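HcgB (Methanococcus maripaludis, PDB 5D5P) probably acts as a guanylyltransferase in the biosynthesis of the iron-guanylylpyridinol cofactor of [Fe]-hydrogenase. Local coordinates at residues 33-38 against 153-158. Residues are numbered along the deposited sequence; the frame is centred on the assembly and turned at random. Where two conformers were deposited one is given.
Sequences TIKSAK and IGIVVK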
loop_
_atom_site.group_PDB
_atom_site.type_symbol
_atom_site.label_atom_id
_atom_site.label_comp_id
_atom_site.label_asym_id
_atom_site.label_seq_id
_atom_site.Cartn_x
_atom_site.Cartn_y
_atom_site.Cartn_z
ATOM N N THR A 33 10.015 -17.607 0.314
ATOM C CA THR A 33 10.183 -16.964 -0.966
ATOM C C THR A 33 11.235 -15.881 -0.898
ATOM O O THR A 33 12.037 -15.729 -1.813
ATOM C CB THR A 33 8.842 -16.355 -1.418
ATOM O OG1 THR A 33 7.898 -17.422 -1.583
ATOM C CG2 THR A 33 8.993 -15.604 -2.727
ATOM N N ILE A 34 11.198 -15.102 0.180
ATOM C CA ILE A 34 12.158 -14.007 0.368
ATOM C C ILE A 34 13.554 -14.567 0.642
ATOM O O ILE A 34 14.531 -14.146 0.025
ATOM C CB ILE A 34 11.725 -13.040 1.518
ATOM C CG1 ILE A 34 10.495 -12.227 1.094
ATOM C CG2 ILE A 34 12.872 -12.113 1.912
ATOM C CD1 ILE A 34 9.834 -11.412 2.213
ATOM N N LYS A 35 13.653 -15.524 1.557
ATOM C CA LYS A 35 14.969 -16.023 1.971
ATOM C C LYS A 35 15.637 -16.867 0.884
ATOM O O LYS A 35 16.857 -16.954 0.840
ATOM C CB LYS A 35 14.849 -16.799 3.281
ATOM C CG LYS A 35 14.491 -15.906 4.462
ATOM C CD LYS A 35 14.258 -16.721 5.724
ATOM C CE LYS A 35 14.126 -15.844 6.961
ATOM N NZ LYS A 35 13.500 -16.584 8.111
ATOM N N SER A 36 14.842 -17.481 0.006
ATOM C CA SER A 36 15.413 -18.384 -0.990
ATOM C C SER A 36 15.722 -17.673 -2.303
ATOM O O SER A 36 16.245 -18.291 -3.232
ATOM C CB SER A 36 14.481 -19.567 -1.250
ATOM O OG SER A 36 13.377 -19.184 -2.050
ATOM N N ALA A 37 15.411 -16.384 -2.375
ATOM C CA ALA A 37 15.650 -15.626 -3.595
ATOM C C ALA A 37 17.124 -15.670 -3.997
ATOM O O ALA A 37 18.006 -15.452 -3.151
ATOM C CB ALA A 37 15.184 -14.181 -3.405
ATOM N N LYS A 38 17.386 -15.947 -5.275
ATOM C CA LYS A 38 18.760 -16.021 -5.770
ATOM C C LYS A 38 19.173 -14.777 -6.527
ATOM O O LYS A 38 20.364 -14.487 -6.642
ATOM C CB LYS A 38 18.963 -17.268 -6.626
ATOM C CG LYS A 38 18.603 -18.512 -5.847
ATOM C CD LYS A 38 19.356 -18.532 -4.521
ATOM C CE LYS A 38 19.063 -19.791 -3.710
ATOM N NZ LYS A 38 19.899 -19.844 -2.481
ATOM N N ILE A 153 5.995 -9.582 8.226
ATOM C CA ILE A 153 5.804 -10.986 7.846
ATOM C C ILE A 153 6.772 -11.915 8.592
ATOM O O ILE A 153 6.968 -13.069 8.198
ATOM C CB ILE A 153 5.901 -11.226 6.308
ATOM C CG1 ILE A 153 7.130 -10.566 5.672
ATOM C CG2 ILE A 153 4.645 -10.682 5.653
ATOM C CD1 ILE A 153 8.451 -11.318 5.939
ATOM N N GLY A 154 7.329 -11.413 9.693
ATOM C CA GLY A 154 8.038 -12.245 10.661
ATOM C C GLY A 154 9.536 -12.355 10.473
ATOM O O GLY A 154 10.196 -13.183 11.123
ATOM N N ILE A 155 10.089 -11.513 9.611
ATOM C CA ILE A 155 11.533 -11.476 9.425
ATOM C C ILE A 155 12.112 -10.281 10.167
ATOM O O ILE A 155 11.840 -9.133 9.805
ATOM C CB ILE A 155 11.923 -11.387 7.941
ATOM C CG1 ILE A 155 11.533 -12.678 7.221
ATOM C CG2 ILE A 155 13.432 -11.171 7.823
ATOM C CD1 ILE A 155 11.911 -12.711 5.744
ATOM N N VAL A 156 12.892 -10.562 11.210
ATOM C CA VAL A 156 13.499 -9.519 12.021
ATOM C C VAL A 156 14.979 -9.324 11.695
ATOM O O VAL A 156 15.794 -10.240 11.834
ATOM C CB VAL A 156 13.340 -9.814 13.523
ATOM C CG1 VAL A 156 13.934 -8.685 14.333
ATOM C CG2 VAL A 156 11.874 -9.973 13.873
ATOM N N VAL A 157 15.316 -8.109 11.273
ATOM C CA VAL A 157 16.695 -7.730 11.015
ATOM C C VAL A 157 17.137 -6.698 12.058
ATOM O O VAL A 157 16.606 -5.584 12.101
ATOM C CB VAL A 157 16.872 -7.147 9.599
ATOM C CG1 VAL A 157 18.290 -7.372 9.105
ATOM C CG2 VAL A 157 15.900 -7.797 8.651
ATOM N N LYS A 158 18.098 -7.067 12.896
ATOM C CA LYS A 158 18.566 -6.166 13.953
ATOM C C LYS A 158 19.969 -5.629 13.665
ATOM O O LYS A 158 20.837 -6.361 13.190
ATOM C CB LYS A 158 18.543 -6.873 15.314
ATOM C CG LYS A 158 17.144 -7.098 15.882
ATOM C CD LYS A 158 16.455 -5.776 16.210
ATOM C CE LYS A 158 15.097 -5.994 16.853
ATOM N NZ LYS A 158 14.588 -4.738 17.463
#
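No ring or other flat side-chain group takes part where I34 and K35 meet I153 and I155, so there are no faces or edges to assign. The contact is made by methyl and methylene carbons. I34 divides its two branches between the two isoleucines. CD1 of I34 meets CD1 of I153 at 4.0 Å, the two side chains reaching toward each other tip to tip. CG2 of I34 lies 4.0 Å from CD1 of I155, and the two side chains cross at a slant. In I34 CG2 is anti to the backbone N and CG1 is anti to the carbonyl carbon (chi1 -70°), which spreads the branches toward separate partners. K35 takes part mainly through CE, the methylene beside its amino group. Its side chain is extended beyond CG and runs alongside I155 in the opposite direction. CE of K35 lies 4.0 Å from CD1 of I155. The CD1 methyl of I155 thus touches both I34 and K35.

The contact joins the last turn of helix 24-35 to the C-terminal tail beyond helix 138-151. That helix ends in a Schellman motif with G154 at C-prime (phi 94°). I155 follows directly and turns its side chain to helix 24-35. I60 touches both I34 and I155, and L123 of strand 122-128 also packs on I34. A hydrogen bond from Q31 NE2 to I153 O ties helix 24-35 to the tail. I153 also packs on G108 of the second subunit, which places this end of the contact near the dimer interface.

No hydrogen bond or salt bridge crosses between 33-38 and 153-158. The three isoleucines are buried and K35 is exposed, so the contact probably rests on hydrophobic burial and van der Waals packing, with CE of K35 at the exposed side of the three isoleucines.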